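Local coordinates for protein ribonucleoside-diphosphate reductase, alpha chain (Actinobacillus ureae ATCC 25976, PDB 6DQX) that probably reduces ribonucleoside diphosphates to deoxyribonucleotides, as the catalytic alpha subunit of a class Id ribonucleotide reductase, at residues Glu194-His199 with Arg230-Lys235; Glu220-Gly225 with Leu538-Glu543; Ile278-Ser283 with His343-Leu348. One frame throughout, in Å; residues are numbered along the deposited sequence.

Overall arrangement
Contacts 1 and 2 are neighbours near the outside of the barrel, their centres about 16 Å apart; contact 3 lies deeper, its centre about 29 Å from that of contact 1 and about 28 Å from that of contact 2. The first two touch where Trp-233 of helix 227-243 packs on Met-222 of helix 216-223, CD1 of Trp-233 lying 3.4 Å from CE of Met-222. Along the chain their segments alternate. Contact 3 follows contact 1, and both its segments fall within the 312 residues between those of contact 2. Outside the barrel, contact 1 sets the turn after helix 192-195 against helix 227-243 and contact 2 joins two helices; contact 3 joins the approaches to strands 288-296 and 347-351 of the barrel's mixed sheet.

Contact 1: Glu194-His199 with Arg230-Lys235; sequences EWLDIH and RQLWAK. With EDO (1,2-ethanediol), chain I.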
ATOM      1  N   GLU A 194       8.397  -9.113 -17.458  1.00 22.66           N
ATOM      2  CA  GLU A 194       7.173  -9.022 -16.666  1.00 21.90           C
ATOM      3  C   GLU A 194       6.458  -7.688 -16.887  1.00 20.11           C
ATOM      4  O   GLU A 194       5.251  -7.645 -16.974  1.00 19.69           O
ATOM      5  CB  GLU A 194       7.432  -9.208 -15.173  1.00 23.56           C
ATOM      6  CG  GLU A 194       7.940 -10.588 -14.787  1.00 25.88           C
ATOM      7  CD  GLU A 194       8.039 -10.733 -13.286  1.00 26.43           C
ATOM      8  OE1 GLU A 194       9.179 -10.813 -12.755  1.00 28.68           O
ATOM      9  OE2 GLU A 194       6.981 -10.707 -12.633  1.00 28.54           O
ATOM     10  N   TRP A 195       7.221  -6.599 -16.932  1.00 20.08           N
ATOM     11  CA  TRP A 195       6.639  -5.266 -17.160  1.00 19.34           C
ATOM     12  C   TRP A 195       5.997  -5.140 -18.550  1.00 19.35           C
ATOM     13  O   TRP A 195       4.958  -4.519 -18.685  1.00 19.38           O
ATOM     14  CB  TRP A 195       7.704  -4.189 -16.986  1.00 18.61           C
ATOM     15  CG  TRP A 195       8.076  -3.929 -15.564  1.00 17.82           C
ATOM     16  CD1 TRP A 195       8.866  -4.707 -14.763  1.00 17.94           C
ATOM     17  CD2 TRP A 195       7.682  -2.810 -14.770  1.00 17.65           C
ATOM     18  NE1 TRP A 195       9.007  -4.128 -13.523  1.00 18.04           N
ATOM     19  CE2 TRP A 195       8.286  -2.966 -13.493  1.00 17.47           C
ATOM     20  CE3 TRP A 195       6.879  -1.688 -15.006  1.00 17.64           C
ATOM     21  CZ2 TRP A 195       8.102  -2.043 -12.458  1.00 17.33           C
ATOM     22  CZ3 TRP A 195       6.707  -0.757 -13.971  1.00 18.17           C
ATOM     23  CH2 TRP A 195       7.295  -0.956 -12.708  1.00 17.84           C
ATOM     24  N   LEU A 196       6.592  -5.765 -19.559  1.00 22.58           N
ATOM     25  CA  LEU A 196       6.041  -5.724 -20.933  1.00 24.72           C
ATOM     26  C   LEU A 196       4.663  -6.384 -21.131  1.00 27.15           C
ATOM     27  O   LEU A 196       4.045  -6.177 -22.179  1.00 28.63           O
ATOM     28  CB  LEU A 196       7.058  -6.264 -21.952  1.00 25.12           C
ATOM     29  CG  LEU A 196       8.263  -5.374 -22.262  1.00 25.53           C
ATOM     30  CD1 LEU A 196       9.142  -6.014 -23.319  1.00 26.58           C
ATOM     31  CD2 LEU A 196       7.844  -3.981 -22.724  1.00 26.33           C
ATOM     32  N   ASP A 197       4.172  -7.142 -20.139  1.00 26.16           N
ATOM     33  CA  ASP A 197       2.801  -7.678 -20.153  1.00 26.45           C
ATOM     34  C   ASP A 197       1.799  -6.876 -19.332  1.00 24.91           C
ATOM     35  O   ASP A 197       0.650  -7.263 -19.222  1.00 25.32           O
ATOM     36  CB  ASP A 197       2.809  -9.166 -19.732  1.00 29.45           C
ATOM     37  CG  ASP A 197       3.460 -10.057 -20.775  1.00 31.20           C
ATOM     38  OD1 ASP A 197       3.524  -9.672 -21.955  1.00 34.36           O
ATOM     39  OD2 ASP A 197       3.938 -11.137 -20.412  1.00 34.31           O
ATOM     40  N   ILE A 198       2.211  -5.729 -18.776  1.00 23.86           N
ATOM     41  CA  ILE A 198       1.282  -4.820 -18.128  1.00 23.12           C
ATOM     42  C   ILE A 198       0.120  -4.486 -19.087  1.00 23.54           C
ATOM     43  O   ILE A 198       0.354  -4.308 -20.264  1.00 27.78           O
ATOM     44  CB  ILE A 198       2.022  -3.524 -17.672  1.00 21.77           C
ATOM     45  CG1 ILE A 198       2.801  -3.818 -16.384  1.00 20.70           C
ATOM     46  CG2 ILE A 198       1.050  -2.376 -17.473  1.00 20.99           C
ATOM     47  CD1 ILE A 198       3.660  -2.683 -15.852  1.00 20.76           C
ATOM     48  N   HIS A 199      -1.102  -4.445 -18.562  1.00 25.98           N
ATOM     49  CA  HIS A 199      -2.356  -4.195 -19.330  1.00 29.12           C
ATOM     50  C   HIS A 199      -2.908  -5.393 -20.174  1.00 30.42           C
ATOM     51  O   HIS A 199      -4.048  -5.319 -20.649  1.00 30.99           O
ATOM     52  CB  HIS A 199      -2.275  -2.918 -20.193  1.00 29.68           C
ATOM     53  CG  HIS A 199      -2.178  -1.648 -19.401  1.00 31.85           C
ATOM     54  ND1 HIS A 199      -2.334  -0.405 -19.976  1.00 31.99           N
ATOM     55  CD2 HIS A 199      -1.972  -1.423 -18.078  1.00 32.67           C
ATOM     56  CE1 HIS A 199      -2.193   0.530 -19.050  1.00 33.01           C
ATOM     57  NE2 HIS A 199      -1.965  -0.061 -17.890  1.00 29.33           N
ATOM     58  N   ARG A 230      17.110  -7.361 -30.217  1.00 30.86           N
ATOM     59  CA  ARG A 230      16.203  -7.257 -31.352  1.00 33.16           C
ATOM     60  C   ARG A 230      14.810  -7.816 -31.049  1.00 31.12           C
ATOM     61  O   ARG A 230      13.829  -7.175 -31.382  1.00 30.78           O
ATOM     62  CB  ARG A 230      16.819  -7.877 -32.626  1.00 35.75           C
ATOM     63  CG  ARG A 230      17.869  -6.976 -33.264  1.00 39.35           C
ATOM     64  CD  ARG A 230      18.465  -7.506 -34.562  1.00 43.16           C
ATOM     65  NE  ARG A 230      17.466  -7.621 -35.630  1.00 47.62           N
ATOM     66  CZ  ARG A 230      16.812  -8.735 -35.987  1.00 51.95           C
ATOM     67  NH1 ARG A 230      17.013  -9.909 -35.371  1.00 55.32           N
ATOM     68  NH2 ARG A 230      15.926  -8.679 -36.981  1.00 52.26           N
ATOM     69  N   GLN A 231      14.709  -8.979 -30.401  1.00 32.90           N
ATOM     70  CA  GLN A 231      13.377  -9.532 -30.042  1.00 33.17           C
ATOM     71  C   GLN A 231      12.653  -8.774 -28.933  1.00 29.17           C
ATOM     72  O   GLN A 231      11.435  -8.651 -28.953  1.00 28.55           O
ATOM     73  CB  GLN A 231      13.413 -11.046 -29.690  1.00 37.45           C
ATOM     74  CG  GLN A 231      12.728 -11.947 -30.729  1.00 42.47           C
ATOM     75  CD  GLN A 231      11.308 -11.500 -31.100  1.00 47.89           C
ATOM     76  OE1 GLN A 231      10.577 -10.931 -30.272  1.00 50.58           O
ATOM     77  NE2 GLN A 231      10.913 -11.748 -32.358  1.00 49.24           N
ATOM     78  N   LEU A 232      13.401  -8.302 -27.947  1.00 27.73           N
ATOM     79  CA  LEU A 232      12.821  -7.503 -26.877  1.00 25.59           C
ATOM     80  C   LEU A 232      12.285  -6.183 -27.433  1.00 23.47           C
ATOM     81  O   LEU A 232      11.174  -5.786 -27.122  1.00 23.38           O
ATOM     82  CB  LEU A 232      13.862  -7.242 -25.792  1.00 25.29           C
ATOM     83  CG  LEU A 232      13.360  -6.602 -24.499  1.00 27.25           C
ATOM     84  CD1 LEU A 232      12.445  -7.552 -23.740  1.00 28.46           C
ATOM     85  CD2 LEU A 232      14.548  -6.217 -23.625  1.00 28.01           C
ATOM     86  N   TRP A 233      13.083  -5.521 -28.270  1.00 26.26           N
ATOM     87  CA  TRP A 233      12.682  -4.249 -28.864  1.00 26.13           C
ATOM     88  C   TRP A 233      11.443  -4.462 -29.705  1.00 26.69           C
ATOM     89  O   TRP A 233      10.500  -3.688 -29.611  1.00 26.33           O
ATOM     90  CB  TRP A 233      13.823  -3.669 -29.687  1.00 27.16           C
ATOM     91  CG  TRP A 233      13.570  -2.301 -30.246  1.00 27.78           C
ATOM     92  CD1 TRP A 233      13.490  -1.955 -31.563  1.00 28.44           C
ATOM     93  CD2 TRP A 233      13.393  -1.090 -29.503  1.00 28.78           C
ATOM     94  NE1 TRP A 233      13.262  -0.600 -31.690  1.00 27.75           N
ATOM     95  CE2 TRP A 233      13.205  -0.045 -30.443  1.00 28.76           C
ATOM     96  CE3 TRP A 233      13.381  -0.780 -28.138  1.00 29.17           C
ATOM     97  CZ2 TRP A 233      12.989   1.282 -30.055  1.00 28.66           C
ATOM     98  CZ3 TRP A 233      13.159   0.547 -27.754  1.00 29.04           C
ATOM     99  CH2 TRP A 233      12.969   1.558 -28.714  1.00 28.64           C
ATOM    100  N   ALA A 234      11.432  -5.537 -30.499  1.00 29.34           N
ATOM    101  CA  ALA A 234      10.252  -5.882 -31.311  1.00 29.16           C
ATOM    102  C   ALA A 234       8.995  -6.050 -30.469  1.00 28.05           C
ATOM    103  O   ALA A 234       7.938  -5.558 -30.834  1.00 27.35           O
ATOM    104  CB  ALA A 234      10.510  -7.141 -32.140  1.00 29.82           C
ATOM    105  N   LYS A 235       9.117  -6.733 -29.333  1.00 29.68           N
ATOM    106  CA  LYS A 235       7.990  -6.911 -28.423  1.00 29.05           C
ATOM    107  C   LYS A 235       7.503  -5.569 -27.835  1.00 27.32           C
ATOM    108  O   LYS A 235       6.316  -5.323 -27.751  1.00 28.10           O
ATOM    109  CB  LYS A 235       8.363  -7.900 -27.302  1.00 31.61           C
ATOM    110  CG  LYS A 235       7.192  -8.240 -26.401  1.00 34.52           C
ATOM    111  CD  LYS A 235       7.516  -9.266 -25.322  1.00 37.64           C
ATOM    112  CE  LYS A 235       6.270  -9.490 -24.469  1.00 40.16           C
ATOM    113  NZ  LYS A 235       6.417 -10.588 -23.472  1.00 42.36           N
TER
HETATM  114  C1  EDO I 608       3.830 -12.460 -17.573  1.00 44.95           C
HETATM  115  O1  EDO I 608       5.039 -11.828 -18.014  1.00 44.60           O
HETATM  116  C2  EDO I 608       4.126 -13.932 -17.349  1.00 45.16           C
HETATM  117  O2  EDO I 608       4.860 -14.026 -16.123  1.00 47.16           O
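Leu-196 and Asp-197 meet Leu-232 and Lys-235 on the helical layer around the ribonucleotide reductase barrel, where the turn after helix 192-195 lies beside helix 227-243. These elements belong to successive beta-alpha-beta units: the first leads from strand 181-186 to strand 209-213, the second from there to strand 247-249, all parallel.

The apolar part is made mainly by one methyl group. CD1 of Leu-196 reaches CD1 of Leu-232 at 3.7 Å. The same CD1 of Leu-196 lies 4.2 Å from CD of Lys-235, and CB of Leu-196 is also 4.2 Å from CE of Lys-235, against the aliphatic length of the lysine. Leu-196 also packs on Tyr-210 of strand 209-213, while Leu-232 touches Trp-218 of helix 216-223.

The polar part is a loose salt bridge. Lys-235 leaves its helix with CG opposite the backbone N (chi1 -174°) and stays extended to NZ, running past Leu-196 to Asp-197, which it meets at about a right angle. Its NZ lies 3.4 Å from Asp-197 OD1, a weak hydrogen bond. The type I turn from Trp-195 to Ile-198, closed by a bond from Ile-198 N to Trp-195 O, carries Asp-197 as its third residue.

The second carboxylate oxygen is engaged by a 1,2-ethanediol molecule, probably from the crystallisation liquor: its O1 donates to Asp-197 OD2 over 2.7 Å.

Contact 2: Glu220-Gly225 with Leu538-Glu543; sequences ESMKAG and LYLTAE
Leu-540 of helix 532-544 packs with both methyl groups against helix 216-223, joining two helices outside the ribonucleotide reductase barrel that lie more than 300 residues apart in sequence. Its CD2 meets CE of Met-222, brought there by bends at chi2 and chi3, at 3.8 Å. CD of Lys-223 lies across both branches, 3.9 Å from CD1 and 4.0 Å from CD2 of Leu-540, the two side chains pointing opposite ways.

A single bend at chi3 (-71°) turns NZ of Lys-223 to Glu-220, where it forms a 2.7 Å salt bridge to OE2 from above the carboxylate plane, 38° out of it. The same NZ donates to a water at 3.2 Å. That water donates to Leu-540 O and, over 2.6 Å, to Glu-543 OE2, joining segments 220-225 and 538-543, which share no direct hydrogen bond. Lys-223 also pairs with Glu-544, so its charge probably eases repulsion among these carboxylates.

Further out, His-216 ND1 hydrogen-bonds Glu-543 OE1, which would help to hold that carboxylate. A Schellman motif at Gly-225 ends helix 216-223. Helix 227-243 touches both partners, with Lys-229 on Met-222 and Leu-237 on Tyr-539, while helix 532-544 also packs on helix 502-513 and strand 524-525.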
ATOM      1  N   GLU A 220      22.368   0.816 -29.609  1.00 25.82           N
ATOM      2  CA  GLU A 220      23.436   0.552 -30.600  1.00 29.85           C
ATOM      3  C   GLU A 220      23.771  -0.947 -30.718  1.00 30.32           C
ATOM      4  O   GLU A 220      24.055  -1.439 -31.818  1.00 30.39           O
ATOM      5  CB  GLU A 220      24.701   1.354 -30.304  1.00 33.28           C
ATOM      6  CG  GLU A 220      24.562   2.857 -30.576  1.00 36.50           C
ATOM      7  CD  GLU A 220      24.278   3.190 -32.037  1.00 39.20           C
ATOM      8  OE1 GLU A 220      24.911   2.582 -32.933  1.00 38.89           O
ATOM      9  OE2 GLU A 220      23.408   4.055 -32.290  1.00 39.65           O
ATOM     10  N   SER A 221      23.731  -1.653 -29.592  1.00 29.12           N
ATOM     11  CA  SER A 221      23.891  -3.109 -29.571  1.00 30.82           C
ATOM     12  C   SER A 221      22.763  -3.792 -30.337  1.00 31.12           C
ATOM     13  O   SER A 221      23.026  -4.700 -31.121  1.00 35.08           O
ATOM     14  CB  SER A 221      23.976  -3.628 -28.124  1.00 30.80           C
ATOM     15  OG  SER A 221      24.134  -5.035 -28.075  1.00 31.09           O
ATOM     16  N   MET A 222      21.525  -3.347 -30.116  1.00 29.38           N
ATOM     17  CA  MET A 222      20.338  -3.826 -30.844  1.00 29.95           C
ATOM     18  C   MET A 222      20.446  -3.603 -32.367  1.00 33.35           C
ATOM     19  O   MET A 222      20.170  -4.514 -33.176  1.00 32.53           O
ATOM     20  CB  MET A 222      19.089  -3.119 -30.315  1.00 30.25           C
ATOM     21  CG  MET A 222      17.759  -3.691 -30.757  1.00 30.50           C
ATOM     22  SD  MET A 222      17.147  -3.205 -32.377  1.00 35.30           S
ATOM     23  CE  MET A 222      16.803  -1.454 -32.147  1.00 32.78           C
ATOM     24  N   LYS A 223      20.820  -2.384 -32.750  1.00 31.93           N
ATOM     25  CA  LYS A 223      20.966  -2.030 -34.171  1.00 34.48           C
ATOM     26  C   LYS A 223      22.100  -2.807 -34.858  1.00 35.26           C
ATOM     27  O   LYS A 223      21.952  -3.226 -36.011  1.00 35.29           O
ATOM     28  CB  LYS A 223      21.164  -0.520 -34.338  1.00 35.58           C
ATOM     29  CG  LYS A 223      19.898   0.277 -34.039  1.00 37.40           C
ATOM     30  CD  LYS A 223      20.041   1.762 -34.352  1.00 39.11           C
ATOM     31  CE  LYS A 223      20.944   2.499 -33.383  1.00 39.97           C
ATOM     32  NZ  LYS A 223      21.227   3.880 -33.876  1.00 39.64           N
ATOM     33  N   ALA A 224      23.201  -3.025 -34.137  1.00 33.94           N
ATOM     34  CA  ALA A 224      24.312  -3.848 -34.625  1.00 35.85           C
ATOM     35  C   ALA A 224      24.020  -5.371 -34.722  1.00 37.81           C
ATOM     36  O   ALA A 224      24.893  -6.127 -35.152  1.00 38.73           O
ATOM     37  CB  ALA A 224      25.555  -3.603 -33.782  1.00 34.96           C
ATOM     38  N   GLY A 225      22.837  -5.818 -34.293  1.00 37.94           N
ATOM     39  CA  GLY A 225      22.330  -7.160 -34.592  1.00 37.89           C
ATOM     40  C   GLY A 225      22.078  -8.117 -33.435  1.00 39.26           C
ATOM     41  O   GLY A 225      21.691  -9.259 -33.681  1.00 40.10           O
ATOM     42  N   LEU A 538      11.322   5.176 -36.988  1.00 22.90           N
ATOM     43  CA  LEU A 538      10.874   6.446 -36.415  1.00 23.48           C
ATOM     44  C   LEU A 538      11.373   6.606 -34.981  1.00 21.33           C
ATOM     45  O   LEU A 538      11.927   7.640 -34.652  1.00 19.35           O
ATOM     46  CB  LEU A 538       9.355   6.594 -36.461  1.00 25.03           C
ATOM     47  CG  LEU A 538       8.814   7.965 -36.066  1.00 26.83           C
ATOM     48  CD1 LEU A 538       9.243   9.029 -37.062  1.00 28.00           C
ATOM     49  CD2 LEU A 538       7.301   7.925 -35.967  1.00 28.38           C
ATOM     50  N   TYR A 539      11.168   5.588 -34.130  1.00 20.31           N
ATOM     51  CA  TYR A 539      11.667   5.648 -32.751  1.00 19.45           C
ATOM     52  C   TYR A 539      13.195   5.718 -32.644  1.00 18.57           C
ATOM     53  O   TYR A 539      13.747   6.452 -31.810  1.00 18.08           O
ATOM     54  CB  TYR A 539      11.101   4.488 -31.895  1.00 20.41           C
ATOM     55  CG  TYR A 539       9.603   4.568 -31.668  1.00 21.15           C
ATOM     56  CD1 TYR A 539       9.024   5.691 -31.118  1.00 21.57           C
ATOM     57  CD2 TYR A 539       8.761   3.518 -32.020  1.00 22.07           C
ATOM     58  CE1 TYR A 539       7.663   5.768 -30.911  1.00 22.74           C
ATOM     59  CE2 TYR A 539       7.388   3.586 -31.815  1.00 22.44           C
ATOM     60  CZ  TYR A 539       6.845   4.727 -31.264  1.00 21.62           C
ATOM     61  OH  TYR A 539       5.513   4.840 -31.034  1.00 20.93           O
ATOM     62  N   LEU A 540      13.892   4.990 -33.502  1.00 19.20           N
ATOM     63  CA  LEU A 540      15.345   5.062 -33.530  1.00 19.72           C
ATOM     64  C   LEU A 540      15.821   6.471 -33.937  1.00 18.30           C
ATOM     65  O   LEU A 540      16.784   7.008 -33.367  1.00 17.89           O
ATOM     66  CB  LEU A 540      15.919   4.012 -34.465  1.00 20.43           C
ATOM     67  CG  LEU A 540      15.710   2.550 -34.033  1.00 22.67           C
ATOM     68  CD1 LEU A 540      16.203   1.611 -35.131  1.00 24.55           C
ATOM     69  CD2 LEU A 540      16.397   2.271 -32.716  1.00 23.11           C
ATOM     70  N   THR A 541      15.141   7.054 -34.906  1.00 18.98           N
ATOM     71  CA  THR A 541      15.419   8.442 -35.305  1.00 19.30           C
ATOM     72  C   THR A 541      15.174   9.408 -34.146  1.00 18.32           C
ATOM     73  O   THR A 541      15.998  10.302 -33.913  1.00 18.09           O
ATOM     74  CB  THR A 541      14.597   8.820 -36.524  1.00 20.88           C
ATOM     75  OG1 THR A 541      15.040   8.010 -37.624  1.00 20.96           O
ATOM     76  CG2 THR A 541      14.751  10.297 -36.875  1.00 20.87           C
ATOM     77  N   ALA A 542      14.094   9.179 -33.392  1.00 17.07           N
ATOM     78  CA  ALA A 542      13.793   9.992 -32.208  1.00 16.97           C
ATOM     79  C   ALA A 542      14.961  10.022 -31.244  1.00 16.32           C
ATOM     80  O   ALA A 542      15.399  11.106 -30.824  1.00 15.67           O
ATOM     81  CB  ALA A 542      12.532   9.506 -31.507  1.00 17.22           C
ATOM     82  N   GLU A 543      15.491   8.839 -30.904  1.00 16.94           N
ATOM     83  CA  GLU A 543      16.655   8.760 -30.034  1.00 18.02           C
ATOM     84  C   GLU A 543      17.882   9.404 -30.671  1.00 17.00           C
ATOM     85  O   GLU A 543      18.626  10.122 -29.996  1.00 15.75           O
ATOM     86  CB  GLU A 543      17.003   7.308 -29.649  1.00 19.59           C
ATOM     87  CG  GLU A 543      18.166   7.227 -28.647  1.00 21.18           C
ATOM     88  CD  GLU A 543      19.546   7.014 -29.261  1.00 23.78           C
ATOM     89  OE1 GLU A 543      20.549   7.143 -28.523  1.00 26.59           O
ATOM     90  OE2 GLU A 543      19.656   6.729 -30.470  1.00 25.00           O
TER
HETATM   91  O   HOH W   1      18.765   5.198 -32.321  1.00 31.35           O

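Contact 3: Ile278-Ser283 with His343-Leu348; sequences IMLPSS and HRALGL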
ATOM      1  N   ILE A 278       8.656  15.875 -17.909  1.00 10.06           N
ATOM      2  CA  ILE A 278       9.522  16.322 -16.812  1.00 10.06           C
ATOM      3  C   ILE A 278      10.865  15.606 -16.869  1.00 10.17           C
ATOM      4  O   ILE A 278      10.942  14.432 -17.221  1.00 10.80           O
ATOM      5  CB  ILE A 278       8.820  16.092 -15.446  1.00  9.86           C
ATOM      6  CG1 ILE A 278       7.523  16.932 -15.393  1.00 10.24           C
ATOM      7  CG2 ILE A 278       9.737  16.415 -14.274  1.00  9.80           C
ATOM      8  CD1 ILE A 278       7.743  18.435 -15.354  1.00 10.98           C
ATOM      9  N   MET A 279      11.927  16.338 -16.519  1.00 10.22           N
ATOM     10  CA  MET A 279      13.312  15.812 -16.543  1.00 10.38           C
ATOM     11  C   MET A 279      14.040  16.336 -15.324  1.00 11.14           C
ATOM     12  O   MET A 279      14.847  17.271 -15.415  1.00 11.21           O
ATOM     13  CB  MET A 279      14.039  16.224 -17.843  1.00 10.90           C
ATOM     14  CG  MET A 279      13.324  15.778 -19.108  1.00 10.91           C
ATOM     15  SD  MET A 279      13.601  14.044 -19.378  1.00 12.01           S
ATOM     16  CE  MET A 279      12.177  13.530 -20.323  1.00 11.70           C
ATOM     17  N   LEU A 280      13.745  15.725 -14.167  1.00 10.62           N
ATOM     18  CA  LEU A 280      14.281  16.205 -12.894  1.00 10.58           C
ATOM     19  C   LEU A 280      14.817  15.008 -12.092  1.00 11.03           C
ATOM     20  O   LEU A 280      14.366  13.875 -12.304  1.00 10.71           O
ATOM     21  CB  LEU A 280      13.219  16.920 -12.076  1.00 10.44           C
ATOM     22  CG  LEU A 280      12.620  18.173 -12.707  1.00 10.33           C
ATOM     23  CD1 LEU A 280      11.423  18.646 -11.896  1.00 10.01           C
ATOM     24  CD2 LEU A 280      13.682  19.265 -12.802  1.00 10.29           C
ATOM     25  N   PRO A 281      15.801  15.261 -11.224  1.00 11.27           N
ATOM     26  CA  PRO A 281      16.448  14.184 -10.482  1.00 11.63           C
ATOM     27  C   PRO A 281      15.640  13.811  -9.244  1.00 12.42           C
ATOM     28  O   PRO A 281      15.127  14.697  -8.543  1.00 12.49           O
ATOM     29  CB  PRO A 281      17.788  14.802 -10.072  1.00 11.97           C
ATOM     30  CG  PRO A 281      17.525  16.261  -9.964  1.00 11.58           C
ATOM     31  CD  PRO A 281      16.545  16.528 -11.087  1.00 11.97           C
ATOM     32  N   SER A 282      15.527  12.512  -8.996  1.00 12.75           N
ATOM     33  CA  SER A 282      14.933  12.001  -7.758  1.00 12.98           C
ATOM     34  C   SER A 282      15.984  11.121  -7.088  1.00 13.19           C
ATOM     35  O   SER A 282      16.926  10.664  -7.734  1.00 12.27           O
ATOM     36  CB  SER A 282      13.641  11.247  -8.045  1.00 13.19           C
ATOM     37  OG  SER A 282      13.833  10.281  -9.049  1.00 13.13           O
ATOM     38  N   SER A 283      15.859  10.934  -5.770  1.00 14.34           N
ATOM     39  CA  SER A 283      16.886  10.195  -5.019  1.00 14.62           C
ATOM     40  C   SER A 283      16.266   9.646  -3.745  1.00 15.31           C
ATOM     41  O   SER A 283      15.111   9.891  -3.462  1.00 13.81           O
ATOM     42  CB  SER A 283      18.016  11.141  -4.617  1.00 15.59           C
ATOM     43  OG  SER A 283      17.501  12.108  -3.744  1.00 16.29           O
ATOM     44  N   HIS A 343      15.598  23.136  -5.057  1.00 14.27           N
ATOM     45  CA  HIS A 343      15.655  23.220  -6.524  1.00 13.23           C
ATOM     46  C   HIS A 343      14.802  24.336  -7.111  1.00 12.81           C
ATOM     47  O   HIS A 343      15.209  24.975  -8.077  1.00 11.99           O
ATOM     48  CB  HIS A 343      15.157  21.901  -7.157  1.00 13.10           C
ATOM     49  CG  HIS A 343      16.088  20.746  -6.966  1.00 12.98           C
ATOM     50  ND1 HIS A 343      16.217  20.047  -5.780  1.00 14.20           N
ATOM     51  CD2 HIS A 343      16.914  20.153  -7.842  1.00 11.91           C
ATOM     52  CE1 HIS A 343      17.114  19.083  -5.946  1.00 12.19           C
ATOM     53  NE2 HIS A 343      17.553  19.131  -7.190  1.00 13.69           N
ATOM     54  N   ARG A 344      13.596  24.512  -6.580  1.00 12.11           N
ATOM     55  CA  ARG A 344      12.601  25.416  -7.135  1.00 12.54           C
ATOM     56  C   ARG A 344      12.380  25.197  -8.645  1.00 12.53           C
ATOM     57  O   ARG A 344      12.286  26.150  -9.422  1.00 12.65           O
ATOM     58  CB  ARG A 344      12.989  26.872  -6.832  1.00 12.94           C
ATOM     59  CG  ARG A 344      13.196  27.174  -5.357  1.00 13.58           C
ATOM     60  CD  ARG A 344      13.307  28.681  -5.099  1.00 13.81           C
ATOM     61  NE  ARG A 344      11.993  29.285  -5.284  1.00 14.27           N
ATOM     62  CZ  ARG A 344      11.035  29.369  -4.356  1.00 15.02           C
ATOM     63  NH1 ARG A 344      11.236  28.978  -3.104  1.00 15.47           N
ATOM     64  NH2 ARG A 344       9.858  29.886  -4.672  1.00 16.07           N
ATOM     65  N   ALA A 345      12.325  23.934  -9.075  1.00 12.90           N
ATOM     66  CA  ALA A 345      12.143  23.647 -10.503  1.00 13.13           C
ATOM     67  C   ALA A 345      10.784  24.119 -11.014  1.00 13.23           C
ATOM     68  O   ALA A 345       9.768  23.922 -10.342  1.00 13.07           O
ATOM     69  CB  ALA A 345      12.313  22.161 -10.776  1.00 13.50           C
ATOM     70  N   LEU A 346      10.778  24.796 -12.173  1.00 13.07           N
ATOM     71  CA  LEU A 346       9.557  25.205 -12.854  1.00 13.78           C
ATOM     72  C   LEU A 346       9.431  24.548 -14.249  1.00 13.39           C
ATOM     73  O   LEU A 346      10.430  24.131 -14.881  1.00 12.51           O
ATOM     74  CB  LEU A 346       9.501  26.729 -13.037  1.00 13.41           C
ATOM     75  CG  LEU A 346       9.853  27.592 -11.797  1.00 13.48           C
ATOM     76  CD1 LEU A 346       9.819  29.065 -12.172  1.00 13.98           C
ATOM     77  CD2 LEU A 346       8.906  27.271 -10.645  1.00 13.80           C
ATOM     78  N   GLY A 347       8.198  24.537 -14.728  1.00 13.65           N
ATOM     79  CA  GLY A 347       7.847  23.916 -16.000  1.00 14.37           C
ATOM     80  C   GLY A 347       6.895  24.784 -16.806  1.00 14.44           C
ATOM     81  O   GLY A 347       5.736  24.434 -16.983  1.00 16.46           O
ATOM     82  N   LEU A 348       7.379  25.923 -17.288  1.00 12.90           N
ATOM     83  CA  LEU A 348       6.578  26.796 -18.136  1.00 12.93           C
ATOM     84  C   LEU A 348       6.513  26.145 -19.532  1.00 12.10           C
ATOM     85  O   LEU A 348       7.553  25.768 -20.107  1.00 12.08           O
ATOM     86  CB  LEU A 348       7.211  28.184 -18.221  1.00 13.76           C
ATOM     87  CG  LEU A 348       6.501  29.234 -19.105  1.00 14.24           C
ATOM     88  CD1 LEU A 348       6.657  30.619 -18.479  1.00 15.23           C
ATOM     89  CD2 LEU A 348       7.002  29.217 -20.561  1.00 15.17           C
TER
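The extended segment 278-283 passes the bend that leads from helix 334-343 into strand 347-351, with the backbones nearest at Leu-280 and Ala-345, whose CA atoms are 8.1 Å apart, and with no hydrogen bond directly between the segments.

Side chains therefore carry the contact, in two places. At the first, Leu-280 holds CG anti to its carbonyl carbon (chi1 -62°) and directs its forked end at Ala-345. CD1 and CD2 lie equally far, 3.8 Å, from Ala-345 CB, so the single methyl is met by both branches of the leucine. At the second, CG of Pro-281 comes within 4.0 Å of NE2 of His-343, approaching the imidazole obliquely; the proline ring and the imidazole lie alongside, running opposite ways. The imidazole is held from its own helix: Phe-339, one turn earlier, stacks on it and accepts a hydrogen bond from ND1 through its carbonyl O.

The chain leaves the helix at Arg-344, whose phi is positive (50°); the CB atoms of His-343 and Ala-345, on either side of it in sequence, both point toward the extended segment. The guanidinium group of Arg-344 forms a salt bridge with Asp-317 of helix 308-327. Gln-518 ties the two backbones together indirectly, since OE1 accepts from Met-279 N and NE2 donates to Leu-346 O. That carbonyl also accepts a hydrogen bond from Thr-410 OG1.

All four touching residues are buried. Segment 278-283 precedes strand 288-296, which is parallel to strand 347-351, with helices 308-327 and 334-343 among the elements between them. The contact thus packs together the lead-ins to the two strands of a beta-alpha-beta crossover in the ribonucleotide reductase barrel.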